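Local coordinates for protein prephenate dehydrogenase (Corynebacterium glutamicum ATCC 13032, PDB 3KTD) that probably catalyses the NAD(P)-dependent oxidative decarboxylation of prephenate, a step in tyrosine biosynthesis, at residues Ala87-Ala92 / Arg114-Arg119; Ala106-Val111 / Leu154-Asp159; Val149-Leu154 / Lys326-Ala331. One frame throughout, in Å; residues are numbered along the deposited sequence.

Contact 1: residues Ala87-Ala92 / Arg114-Arg119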
ATOM      1  N   ALA A  87     -12.477  36.526  -0.533  1.00 32.66           N
ATOM      2  CA  ALA A  87     -13.767  36.712  -1.196  1.00 32.70           C
ATOM      3  C   ALA A  87     -14.920  36.697  -0.193  1.00 32.84           C
ATOM      4  O   ALA A  87     -15.865  37.463  -0.321  1.00 32.35           O
ATOM      5  CB  ALA A  87     -13.979  35.639  -2.260  1.00 32.35           C
ATOM      6  N   VAL A  88     -14.826  35.808   0.793  1.00 33.55           N
ATOM      7  CA  VAL A  88     -15.853  35.645   1.822  1.00 33.95           C
ATOM      8  C   VAL A  88     -15.840  36.807   2.818  1.00 35.20           C
ATOM      9  O   VAL A  88     -16.896  37.329   3.190  1.00 34.91           O
ATOM     10  CB  VAL A  88     -15.658  34.304   2.581  1.00 33.66           C
ATOM     11  CG1 VAL A  88     -16.485  34.274   3.870  1.00 33.02           C
ATOM     12  CG2 VAL A  88     -15.999  33.138   1.682  1.00 27.41           C
ATOM     13  N   HIS A  89     -14.632  37.186   3.243  1.00 36.02           N
ATOM     14  CA  HIS A  89     -14.395  38.308   4.161  1.00 37.11           C
ATOM     15  C   HIS A  89     -15.003  39.603   3.637  1.00 37.12           C
ATOM     16  O   HIS A  89     -15.508  40.417   4.395  1.00 37.10           O
ATOM     17  CB  HIS A  89     -12.882  38.499   4.300  1.00 37.87           C
ATOM     18  CG  HIS A  89     -12.455  39.341   5.464  1.00 38.87           C
ATOM     19  ND1 HIS A  89     -12.878  39.102   6.754  1.00 40.70           N
ATOM     20  CD2 HIS A  89     -11.562  40.356   5.544  1.00 40.66           C
ATOM     21  CE1 HIS A  89     -12.298  39.961   7.572  1.00 40.76           C
ATOM     22  NE2 HIS A  89     -11.490  40.728   6.863  1.00 41.96           N
ATOM     23  N   THR A  90     -14.938  39.758   2.320  1.00 37.33           N
ATOM     24  CA  THR A  90     -15.397  40.935   1.608  1.00 37.32           C
ATOM     25  C   THR A  90     -16.866  40.905   1.204  1.00 37.92           C
ATOM     26  O   THR A  90     -17.465  41.956   1.033  1.00 38.43           O
ATOM     27  CB  THR A  90     -14.550  41.107   0.335  1.00 37.45           C
ATOM     28  OG1 THR A  90     -13.309  41.748   0.677  1.00 36.76           O
ATOM     29  CG2 THR A  90     -15.289  41.911  -0.715  1.00 37.51           C
ATOM     30  N   HIS A  91     -17.451  39.720   1.056  1.00 38.34           N
ATOM     31  CA  HIS A  91     -18.840  39.592   0.587  1.00 38.84           C
ATOM     32  C   HIS A  91     -19.853  38.932   1.557  1.00 39.07           C
ATOM     33  O   HIS A  91     -21.063  39.075   1.371  1.00 39.02           O
ATOM     34  CB  HIS A  91     -18.845  38.817  -0.729  1.00 39.27           C
ATOM     35  CG  HIS A  91     -18.123  39.506  -1.845  1.00 39.85           C
ATOM     36  ND1 HIS A  91     -16.769  39.353  -2.065  1.00 40.93           N
ATOM     37  CD2 HIS A  91     -18.574  40.329  -2.822  1.00 38.70           C
ATOM     38  CE1 HIS A  91     -16.417  40.063  -3.122  1.00 42.07           C
ATOM     39  NE2 HIS A  91     -17.494  40.663  -3.601  1.00 41.09           N
ATOM     40  N   ALA A  92     -19.364  38.189   2.549  1.00 39.17           N
ATOM     41  CA  ALA A  92     -20.210  37.553   3.564  1.00 38.85           C
ATOM     42  C   ALA A  92     -19.434  37.541   4.877  1.00 38.66           C
ATOM     43  O   ALA A  92     -19.107  36.480   5.414  1.00 38.66           O
ATOM     44  CB  ALA A  92     -20.575  36.142   3.143  1.00 38.89           C
ATOM     45  N   ARG A 114      -6.509  37.251   9.043  1.00 32.89           N
ATOM     46  CA  ARG A 114      -7.608  38.053   8.510  1.00 33.14           C
ATOM     47  C   ARG A 114      -8.708  38.300   9.557  1.00 33.59           C
ATOM     48  O   ARG A 114      -9.766  38.848   9.238  1.00 33.73           O
ATOM     49  CB  ARG A 114      -8.178  37.359   7.255  1.00 33.08           C
ATOM     50  CG  ARG A 114      -7.214  37.390   6.074  1.00 32.22           C
ATOM     51  CD  ARG A 114      -7.532  36.401   4.943  1.00 32.66           C
ATOM     52  NE  ARG A 114      -6.460  36.417   3.935  1.00 32.41           N
ATOM     53  CZ  ARG A 114      -5.275  35.804   4.063  1.00 33.54           C
ATOM     54  NH1 ARG A 114      -4.985  35.099   5.156  1.00 33.34           N
ATOM     55  NH2 ARG A 114      -4.364  35.896   3.097  1.00 30.24           N
ATOM     56  N   ASN A 115      -8.448  37.903  10.804  1.00 34.13           N
ATOM     57  CA  ASN A 115      -9.400  38.072  11.919  1.00 33.89           C
ATOM     58  C   ASN A 115     -10.781  37.462  11.672  1.00 32.86           C
ATOM     59  O   ASN A 115     -11.801  38.027  12.052  1.00 31.30           O
ATOM     60  CB  ASN A 115      -9.504  39.549  12.304  1.00 34.03           C
ATOM     61  CG  ASN A 115      -8.233  40.055  12.922  1.00 35.50           C
ATOM     62  OD1 ASN A 115      -7.818  39.580  13.981  1.00 40.38           O
ATOM     63  ND2 ASN A 115      -7.592  41.011  12.264  1.00 37.50           N
HETATM   64  N   MSE A 116     -10.782  36.280  11.057  1.00 33.12           N
HETATM   65  CA  MSE A 116     -12.010  35.566  10.713  1.00 32.35           C
HETATM   66  C   MSE A 116     -12.245  34.376  11.634  1.00 32.04           C
HETATM   67  O   MSE A 116     -13.191  33.618  11.435  1.00 31.13           O
HETATM   68  CB  MSE A 116     -11.949  35.107   9.257  1.00 31.95           C
HETATM   69  CG  MSE A 116     -11.873  36.259   8.246  1.00 32.08           C
HETATM   70 SE   MSE A 116     -11.467  35.707   6.406  0.75 28.54          SE
HETATM   71  CE  MSE A 116     -13.152  34.878   5.926  1.00 25.15           C
ATOM     72  N   GLN A 117     -11.411  34.237  12.665  1.00 32.85           N
ATOM     73  CA  GLN A 117     -11.515  33.096  13.585  1.00 33.67           C
ATOM     74  C   GLN A 117     -12.833  33.009  14.365  1.00 34.56           C
ATOM     75  O   GLN A 117     -13.214  31.935  14.803  1.00 35.65           O
ATOM     76  CB  GLN A 117     -10.309  32.990  14.531  1.00 33.24           C
ATOM     77  CG  GLN A 117     -10.040  34.184  15.424  1.00 34.39           C
ATOM     78  CD  GLN A 117      -9.149  35.210  14.771  1.00 32.74           C
ATOM     79  OE1 GLN A 117      -9.210  35.405  13.565  1.00 35.61           O
ATOM     80  NE2 GLN A 117      -8.323  35.874  15.563  1.00 30.53           N
ATOM     81  N   HIS A 118     -13.540  34.118  14.520  1.00 35.69           N
ATOM     82  CA  HIS A 118     -14.831  34.091  15.205  1.00 36.38           C
ATOM     83  C   HIS A 118     -15.945  33.469  14.342  1.00 36.03           C
ATOM     84  O   HIS A 118     -17.033  33.227  14.842  1.00 36.08           O
ATOM     85  CB  HIS A 118     -15.218  35.499  15.702  1.00 36.90           C
ATOM     86  CG  HIS A 118     -14.352  36.000  16.823  1.00 39.95           C
ATOM     87  ND1 HIS A 118     -13.262  36.821  16.618  1.00 42.88           N
ATOM     88  CD2 HIS A 118     -14.401  35.776  18.159  1.00 42.91           C
ATOM     89  CE1 HIS A 118     -12.686  37.089  17.776  1.00 41.84           C
ATOM     90  NE2 HIS A 118     -13.355  36.464  18.727  1.00 41.90           N
ATOM     91  N   ARG A 119     -15.673  33.184  13.068  1.00 36.23           N
ATOM     92  CA  ARG A 119     -16.682  32.587  12.170  1.00 36.51           C
ATOM     93  C   ARG A 119     -16.252  31.275  11.483  1.00 35.91           C
ATOM     94  O   ARG A 119     -16.974  30.758  10.636  1.00 36.31           O
ATOM     95  CB  ARG A 119     -17.049  33.604  11.090  1.00 37.30           C
ATOM     96  CG  ARG A 119     -17.747  34.845  11.608  1.00 38.85           C
ATOM     97  CD  ARG A 119     -19.177  34.537  12.018  1.00 43.01           C
ATOM     98  NE  ARG A 119     -19.812  35.678  12.681  1.00 45.96           N
ATOM     99  CZ  ARG A 119     -19.878  35.862  14.000  1.00 45.05           C
ATOM    100  NH1 ARG A 119     -19.374  34.973  14.853  1.00 43.54           N
ATOM    101  NH2 ARG A 119     -20.470  36.946  14.473  1.00 46.64           N
TER
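The selenium of M116, a selenomethionine in this crystal, rests against the imidazole ring of H89, a sulfur-aromatic type of contact made here with the heavier atom. M116 SE stands 4.2 Å from the centroid of the H89 ring and 41° off its normal, so the approach is neither squarely over the face nor at the edge. M116 CG runs beside the same ring, 3.4 Å from H89 ND1. The bend at chi3 (72°) swings the terminal methyl past H89 to V88, with M116 CE 4.0 Å from V88 CG1. The carbonyl oxygen of R114 also sits close to the imidazole, yet H89 NE2 meets R114 O at a poor angle and no hydrogen bond joins the two segments. Further along, the R114 guanidinium bonds to A110 O and makes a salt bridge with D86, tying this loop to both helices. M116 also touches F97 and V111, and its buried side chain thus touches strand 97-99 and both helices. The turn that delivers it, with N115 at positive phi as the C-prime residue, is a Schellman motif ending helix 105-113 within the Rossmann-type nucleotide-binding domain.

Contact 2: residues Ala106-Val111 / Leu154-Asp159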
ATOM      1  N   ALA A 106      -2.017  25.582   8.532  1.00 37.69           N
ATOM      2  CA  ALA A 106      -1.796  26.603   7.511  1.00 37.36           C
ATOM      3  C   ALA A 106      -3.067  27.425   7.249  1.00 37.15           C
ATOM      4  O   ALA A 106      -2.992  28.641   7.015  1.00 37.88           O
ATOM      5  CB  ALA A 106      -1.282  25.971   6.229  1.00 36.89           C
ATOM      6  N   VAL A 107      -4.222  26.766   7.310  1.00 36.09           N
ATOM      7  CA  VAL A 107      -5.505  27.427   7.064  1.00 35.50           C
ATOM      8  C   VAL A 107      -5.900  28.294   8.248  1.00 35.22           C
ATOM      9  O   VAL A 107      -6.240  29.464   8.078  1.00 35.83           O
ATOM     10  CB  VAL A 107      -6.626  26.407   6.778  1.00 34.86           C
ATOM     11  CG1 VAL A 107      -7.961  27.094   6.625  1.00 31.16           C
ATOM     12  CG2 VAL A 107      -6.294  25.648   5.536  1.00 36.16           C
ATOM     13  N   TYR A 108      -5.853  27.723   9.446  1.00 34.62           N
ATOM     14  CA  TYR A 108      -6.231  28.458  10.645  1.00 34.77           C
ATOM     15  C   TYR A 108      -5.407  29.755  10.754  1.00 35.32           C
ATOM     16  O   TYR A 108      -5.963  30.829  11.008  1.00 35.88           O
ATOM     17  CB  TYR A 108      -6.082  27.561  11.877  1.00 34.90           C
ATOM     18  CG  TYR A 108      -6.698  28.083  13.158  1.00 35.02           C
ATOM     19  CD1 TYR A 108      -7.929  28.751  13.155  1.00 36.72           C
ATOM     20  CD2 TYR A 108      -6.077  27.858  14.386  1.00 32.26           C
ATOM     21  CE1 TYR A 108      -8.497  29.218  14.336  1.00 36.88           C
ATOM     22  CE2 TYR A 108      -6.638  28.315  15.575  1.00 33.80           C
ATOM     23  CZ  TYR A 108      -7.851  28.993  15.546  1.00 37.46           C
ATOM     24  OH  TYR A 108      -8.417  29.449  16.719  1.00 38.30           O
ATOM     25  N   ASP A 109      -4.097  29.649  10.521  1.00 34.91           N
ATOM     26  CA  ASP A 109      -3.210  30.808  10.475  1.00 34.60           C
ATOM     27  C   ASP A 109      -3.714  31.858   9.485  1.00 34.13           C
ATOM     28  O   ASP A 109      -3.786  33.050   9.806  1.00 34.48           O
ATOM     29  CB  ASP A 109      -1.795  30.389  10.052  1.00 34.82           C
ATOM     30  CG  ASP A 109      -1.022  29.703  11.152  1.00 35.29           C
ATOM     31  OD1 ASP A 109      -1.441  29.729  12.325  1.00 39.04           O
ATOM     32  OD2 ASP A 109       0.036  29.141  10.838  1.00 40.38           O
ATOM     33  N   ALA A 110      -4.053  31.414   8.281  1.00 33.03           N
ATOM     34  CA  ALA A 110      -4.530  32.321   7.248  1.00 32.57           C
ATOM     35  C   ALA A 110      -5.817  33.000   7.702  1.00 32.13           C
ATOM     36  O   ALA A 110      -6.031  34.177   7.418  1.00 31.06           O
ATOM     37  CB  ALA A 110      -4.746  31.575   5.939  1.00 32.22           C
ATOM     38  N   VAL A 111      -6.658  32.256   8.417  1.00 32.11           N
ATOM     39  CA  VAL A 111      -7.907  32.796   8.942  1.00 32.81           C
ATOM     40  C   VAL A 111      -7.660  33.798  10.080  1.00 32.94           C
ATOM     41  O   VAL A 111      -8.318  34.830  10.161  1.00 32.41           O
ATOM     42  CB  VAL A 111      -8.834  31.668   9.422  1.00 33.23           C
ATOM     43  CG1 VAL A 111      -9.941  32.223  10.290  1.00 30.85           C
ATOM     44  CG2 VAL A 111      -9.397  30.897   8.218  1.00 33.13           C
ATOM     45  N   LEU A 154     -12.034  27.102  21.285  1.00 36.23           N
ATOM     46  CA  LEU A 154     -12.430  26.822  22.661  1.00 35.70           C
ATOM     47  C   LEU A 154     -11.269  26.743  23.636  1.00 35.65           C
ATOM     48  O   LEU A 154     -11.495  26.898  24.825  1.00 36.19           O
ATOM     49  CB  LEU A 154     -13.219  25.511  22.746  1.00 35.41           C
ATOM     50  CG  LEU A 154     -14.548  25.476  21.986  1.00 34.80           C
ATOM     51  CD1 LEU A 154     -15.143  24.087  22.071  1.00 31.21           C
ATOM     52  CD2 LEU A 154     -15.530  26.537  22.502  1.00 30.95           C
ATOM     53  N   PHE A 155     -10.046  26.500  23.157  1.00 35.88           N
ATOM     54  CA  PHE A 155      -8.880  26.310  24.054  1.00 36.17           C
ATOM     55  C   PHE A 155      -7.646  27.178  23.805  1.00 36.43           C
ATOM     56  O   PHE A 155      -6.665  27.051  24.523  1.00 36.64           O
ATOM     57  CB  PHE A 155      -8.447  24.840  24.049  1.00 36.56           C
ATOM     58  CG  PHE A 155      -9.452  23.929  24.667  1.00 37.86           C
ATOM     59  CD1 PHE A 155      -9.424  23.674  26.033  1.00 38.03           C
ATOM     60  CD2 PHE A 155     -10.456  23.356  23.894  1.00 38.70           C
ATOM     61  CE1 PHE A 155     -10.367  22.851  26.617  1.00 37.41           C
ATOM     62  CE2 PHE A 155     -11.403  22.523  24.468  1.00 37.39           C
ATOM     63  CZ  PHE A 155     -11.356  22.271  25.835  1.00 38.72           C
ATOM     64  N   ASP A 156      -7.676  28.050  22.805  1.00 37.44           N
ATOM     65  CA  ASP A 156      -6.542  28.935  22.542  1.00 37.97           C
ATOM     66  C   ASP A 156      -6.939  30.364  22.915  1.00 38.73           C
ATOM     67  O   ASP A 156      -7.999  30.582  23.519  1.00 38.66           O
ATOM     68  CB  ASP A 156      -6.065  28.809  21.076  1.00 37.91           C
ATOM     69  CG  ASP A 156      -7.056  29.388  20.057  1.00 37.95           C
ATOM     70  OD1 ASP A 156      -8.156  29.841  20.449  1.00 38.17           O
ATOM     71  OD2 ASP A 156      -6.716  29.394  18.849  1.00 35.90           O
ATOM     72  N   GLY A 157      -6.106  31.332  22.542  1.00 39.42           N
ATOM     73  CA  GLY A 157      -6.362  32.733  22.855  1.00 40.22           C
ATOM     74  C   GLY A 157      -7.501  33.412  22.104  1.00 41.11           C
ATOM     75  O   GLY A 157      -7.577  34.637  22.100  1.00 41.85           O
ATOM     76  N   THR A 158      -8.385  32.648  21.465  1.00 41.41           N
ATOM     77  CA  THR A 158      -9.532  33.238  20.788  1.00 41.62           C
ATOM     78  C   THR A 158     -10.660  33.407  21.790  1.00 42.57           C
ATOM     79  O   THR A 158     -10.939  32.496  22.568  1.00 42.34           O
ATOM     80  CB  THR A 158     -10.039  32.365  19.645  1.00 41.46           C
ATOM     81  OG1 THR A 158      -8.936  31.955  18.840  1.00 41.07           O
ATOM     82  CG2 THR A 158     -11.043  33.146  18.791  1.00 38.61           C
ATOM     83  N   ASP A 159     -11.321  34.562  21.737  1.00 43.75           N
ATOM     84  CA  ASP A 159     -12.370  34.925  22.687  1.00 44.61           C
ATOM     85  C   ASP A 159     -13.736  34.782  22.014  1.00 44.58           C
ATOM     86  O   ASP A 159     -14.329  35.767  21.574  1.00 45.32           O
ATOM     87  CB  ASP A 159     -12.125  36.372  23.157  1.00 45.11           C
ATOM     88  CG  ASP A 159     -12.786  36.696  24.492  1.00 46.89           C
ATOM     89  OD1 ASP A 159     -13.370  35.789  25.131  1.00 47.20           O
ATOM     90  OD2 ASP A 159     -12.699  37.876  24.908  1.00 48.34           O
TER
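A single side-chain hydrogen bond, from Y108 to D156, backed by a small polar network, joins helix 105-113 to the loop that leads from strand 146-149 towards helix 162-177. The backbones remain well apart, with the nearest pair of CA atoms, those of Y108 and T158, separated by 11.7 Å. Y108 spans most of that gap: its CG is anti to the backbone N (chi1 -168°), which sends the ring out from the helix and its hydroxyl to the loop. There Y108 OH donates to D156 OD2 at 2.7 Å. The hydroxyl approaches on the syn side of the carboxylate, 20° out of its plane, while D156 OD2 sits at the edge of the tyrosine ring; ring and carboxylate planes differ by just 13°, so the two flat groups meet almost coplanar, coming from opposite directions. The other carboxylate oxygen serves the loop itself. T158 N donates to D156 OD1 at 3.0 Å, the bond that defines an Asx turn across G157, and T158 OG1 adds a second bond to D156 OD1 at 2.8 Å. Both donors reach that oxygen from the same face of the carboxylate, the amide from well above the plane and the hydroxyl closer to it. Three bonds therefore restrain D156, and the turn fixes the rotation of the group that receives the tyrosine. Such a network would be expected to favour the ionised carboxylate. The ring of Y108 is buried, packing on Y120 of the central sheet and against D152 and Q153 of the loop. Beside the loop end of this bridge, a diethylene glycol molecule, probably from the crystallisation liquor, bonds weakly to T158 O.

Contact 3: residues Val149-Leu154 / Lys326-Ala331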
ATOM      1  N   VAL A 149     -13.395  17.579  12.566  1.00 30.51           N
ATOM      2  CA  VAL A 149     -13.914  18.923  12.805  1.00 31.53           C
ATOM      3  C   VAL A 149     -13.103  19.538  13.938  1.00 32.26           C
ATOM      4  O   VAL A 149     -12.991  18.951  15.010  1.00 32.68           O
ATOM      5  CB  VAL A 149     -15.400  18.915  13.178  1.00 31.25           C
ATOM      6  CG1 VAL A 149     -15.839  20.302  13.620  1.00 30.08           C
ATOM      7  CG2 VAL A 149     -16.220  18.436  12.004  1.00 29.18           C
ATOM      8  N   THR A 150     -12.544  20.718  13.701  1.00 32.62           N
ATOM      9  CA  THR A 150     -11.698  21.372  14.690  1.00 32.77           C
ATOM     10  C   THR A 150     -12.485  22.140  15.749  1.00 32.43           C
ATOM     11  O   THR A 150     -13.693  22.340  15.631  1.00 31.73           O
ATOM     12  CB  THR A 150     -10.717  22.323  14.017  1.00 33.41           C
ATOM     13  OG1 THR A 150     -11.452  23.314  13.285  1.00 34.38           O
ATOM     14  CG2 THR A 150      -9.797  21.545  13.078  1.00 30.84           C
ATOM     15  N   PHE A 151     -11.765  22.544  16.793  1.00 32.78           N
ATOM     16  CA  PHE A 151     -12.334  23.273  17.924  1.00 32.85           C
ATOM     17  C   PHE A 151     -11.273  24.085  18.685  1.00 33.33           C
ATOM     18  O   PHE A 151     -11.365  24.250  19.895  1.00 33.51           O
ATOM     19  CB  PHE A 151     -13.041  22.292  18.883  1.00 32.46           C
ATOM     20  CG  PHE A 151     -12.124  21.255  19.501  1.00 32.50           C
ATOM     21  CD1 PHE A 151     -11.842  20.067  18.837  1.00 34.05           C
ATOM     22  CD2 PHE A 151     -11.565  21.456  20.754  1.00 32.78           C
ATOM     23  CE1 PHE A 151     -11.005  19.112  19.409  1.00 34.87           C
ATOM     24  CE2 PHE A 151     -10.724  20.506  21.330  1.00 32.86           C
ATOM     25  CZ  PHE A 151     -10.444  19.336  20.658  1.00 34.35           C
ATOM     26  N   ASP A 152     -10.284  24.622  17.980  1.00 33.97           N
ATOM     27  CA  ASP A 152      -9.187  25.336  18.648  1.00 34.74           C
ATOM     28  C   ASP A 152      -9.670  26.574  19.408  1.00 35.04           C
ATOM     29  O   ASP A 152      -9.144  26.888  20.478  1.00 34.63           O
ATOM     30  CB  ASP A 152      -8.100  25.759  17.651  1.00 35.01           C
ATOM     31  CG  ASP A 152      -7.523  24.590  16.881  1.00 36.17           C
ATOM     32  OD1 ASP A 152      -8.208  24.088  15.960  1.00 37.06           O
ATOM     33  OD2 ASP A 152      -6.375  24.195  17.180  1.00 39.29           O
ATOM     34  N   GLN A 153     -10.672  27.260  18.851  1.00 35.40           N
ATOM     35  CA  GLN A 153     -11.209  28.485  19.445  1.00 35.83           C
ATOM     36  C   GLN A 153     -11.642  28.314  20.905  1.00 36.39           C
ATOM     37  O   GLN A 153     -11.618  29.276  21.672  1.00 37.16           O
ATOM     38  CB  GLN A 153     -12.380  29.038  18.623  1.00 36.15           C
ATOM     39  CG  GLN A 153     -12.009  29.708  17.287  1.00 34.61           C
ATOM     40  CD  GLN A 153     -11.900  28.729  16.130  1.00 33.88           C
ATOM     41  OE1 GLN A 153     -11.532  27.571  16.315  1.00 33.69           O
ATOM     42  NE2 GLN A 153     -12.213  29.198  14.927  1.00 29.57           N
ATOM     43  N   LEU A 154     -12.034  27.102  21.285  1.00 36.23           N
ATOM     44  CA  LEU A 154     -12.430  26.822  22.661  1.00 35.70           C
ATOM     45  C   LEU A 154     -11.269  26.743  23.636  1.00 35.65           C
ATOM     46  O   LEU A 154     -11.495  26.898  24.825  1.00 36.19           O
ATOM     47  CB  LEU A 154     -13.219  25.511  22.746  1.00 35.41           C
ATOM     48  CG  LEU A 154     -14.548  25.476  21.986  1.00 34.80           C
ATOM     49  CD1 LEU A 154     -15.143  24.087  22.071  1.00 31.21           C
ATOM     50  CD2 LEU A 154     -15.530  26.537  22.502  1.00 30.95           C
ATOM     51  N   LYS A 326     -14.282  19.799  27.530  1.00 38.93           N
ATOM     52  CA  LYS A 326     -13.208  18.869  27.889  1.00 38.84           C
ATOM     53  C   LYS A 326     -13.396  17.502  27.220  1.00 38.69           C
ATOM     54  O   LYS A 326     -12.420  16.790  26.979  1.00 38.73           O
ATOM     55  CB  LYS A 326     -13.054  18.735  29.410  1.00 39.03           C
ATOM     56  CG  LYS A 326     -12.338  19.917  30.070  1.00 40.06           C
ATOM     57  N   GLN A 327     -14.641  17.152  26.895  1.00 38.26           N
ATOM     58  CA  GLN A 327     -14.913  15.907  26.172  1.00 38.02           C
ATOM     59  C   GLN A 327     -14.353  15.928  24.744  1.00 37.11           C
ATOM     60  O   GLN A 327     -14.072  14.875  24.176  1.00 37.49           O
ATOM     61  CB  GLN A 327     -16.418  15.572  26.173  1.00 38.38           C
ATOM     62  CG  GLN A 327     -16.953  15.137  27.535  1.00 38.79           C
ATOM     63  CD  GLN A 327     -16.251  13.881  28.054  1.00 41.19           C
ATOM     64  OE1 GLN A 327     -16.106  12.892  27.334  1.00 42.08           O
ATOM     65  NE2 GLN A 327     -15.798  13.928  29.302  1.00 41.67           N
ATOM     66  N   LEU A 328     -14.192  17.116  24.170  1.00 36.19           N
ATOM     67  CA  LEU A 328     -13.577  17.256  22.847  1.00 35.31           C
ATOM     68  C   LEU A 328     -12.092  16.886  22.876  1.00 35.28           C
ATOM     69  O   LEU A 328     -11.600  16.247  21.949  1.00 34.46           O
ATOM     70  CB  LEU A 328     -13.753  18.674  22.315  1.00 34.59           C
ATOM     71  CG  LEU A 328     -15.177  19.011  21.889  1.00 34.60           C
ATOM     72  CD1 LEU A 328     -15.370  20.511  21.702  1.00 28.05           C
ATOM     73  CD2 LEU A 328     -15.505  18.240  20.610  1.00 32.51           C
ATOM     74  N   ILE A 329     -11.388  17.288  23.937  1.00 36.03           N
ATOM     75  CA  ILE A 329      -9.971  16.921  24.122  1.00 36.74           C
ATOM     76  C   ILE A 329      -9.853  15.416  24.409  1.00 36.73           C
ATOM     77  O   ILE A 329      -8.939  14.744  23.927  1.00 36.14           O
ATOM     78  CB  ILE A 329      -9.301  17.724  25.279  1.00 36.77           C
ATOM     79  CG1 ILE A 329      -9.208  19.209  24.929  1.00 37.45           C
ATOM     80  CG2 ILE A 329      -7.908  17.211  25.558  1.00 35.52           C
ATOM     81  CD1 ILE A 329      -8.458  20.028  25.952  1.00 36.86           C
ATOM     82  N   HIS A 330     -10.796  14.904  25.195  1.00 37.16           N
ATOM     83  CA  HIS A 330     -10.848  13.491  25.534  1.00 37.68           C
ATOM     84  C   HIS A 330     -11.062  12.679  24.254  1.00 36.92           C
ATOM     85  O   HIS A 330     -10.473  11.619  24.087  1.00 37.44           O
ATOM     86  CB  HIS A 330     -11.952  13.249  26.578  1.00 38.49           C
ATOM     87  CG  HIS A 330     -11.907  11.898  27.232  1.00 43.47           C
ATOM     88  ND1 HIS A 330     -13.032  11.286  27.750  1.00 46.83           N
ATOM     89  CD2 HIS A 330     -10.880  11.041  27.452  1.00 45.79           C
ATOM     90  CE1 HIS A 330     -12.697  10.116  28.265  1.00 47.95           C
ATOM     91  NE2 HIS A 330     -11.398   9.940  28.091  1.00 47.95           N
ATOM     92  N   ALA A 331     -11.875  13.197  23.338  1.00 36.22           N
ATOM     93  CA  ALA A 331     -12.120  12.529  22.061  1.00 35.66           C
ATOM     94  C   ALA A 331     -10.887  12.590  21.163  1.00 35.64           C
ATOM     95  O   ALA A 331     -10.589  11.635  20.439  1.00 35.66           O
ATOM     96  CB  ALA A 331     -13.304  13.154  21.361  1.00 35.25           C
TER
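One face of the F151 ring is occupied by L328 CB, which stands 3.7 Å from the ring centroid and only 12° off the normal, a CH-pi contact almost directly over the centre. Around the same ring, the carbonyl oxygen of L328 lies 3.5 Å from F151 CZ, and the backbone N of I329 approaches obliquely, so the aromatic group rests against the backbone of helix 324-334 as well as against its side chains. The side chain of I329 adds its CG1, 4.1 Å from F151 CE2, crossing the phenylalanine at about a right angle. F151 and L328 instead slide past each other in opposite directions. The first torsion of F151, with CG between the backbone N and the carbonyl carbon (chi1 62°), turns the phenyl group onto the helix. L154 supplies a second point of contact: its CD1 meets L328 CD1 at 3.6 Å, methyl against methyl. L328 is thus engaged twice, its CB by the aromatic face and one branch end by the leucine. Both F151 and L328 also touch P184 of strand 181-184, one of the two outermost strands of the large sheet within this chain. The helix belongs to a small beta-alpha-beta unit near the C-terminus, in which the parallel strands 314-317 and 337-340 are linked through helix 324-334; L328 reaches back to L317 of that pair. The contact therefore seats the C-terminal unit against the side of the nucleotide-binding domain. No hydrogen bond crosses between the two segments. Attachment between them rests on dispersion and on burial of apolar surface, with no polar pairing across them.

Overall arrangement
Contacts 1 and 2 lie within the nucleotide-binding domain and are joined through helix 105-113: contact 2 uses the helix, contact 1 the loop that follows it. Contact 2 sits between the others, its centre about 13 Å from each, whereas the centres of contacts 1 and 3 are about 22 Å apart. Along the chain the segments of contact 1 alternate with those of contact 2, and those of contact 2 with those of contact 3, which share L154; contact 1 closes before contact 3 opens. Q153 NE2 probably bonds to Q117 O, linking the outer two. The loop after strand 146-149 thus connects the Rossmann-type core to the C-terminal helix 324-334.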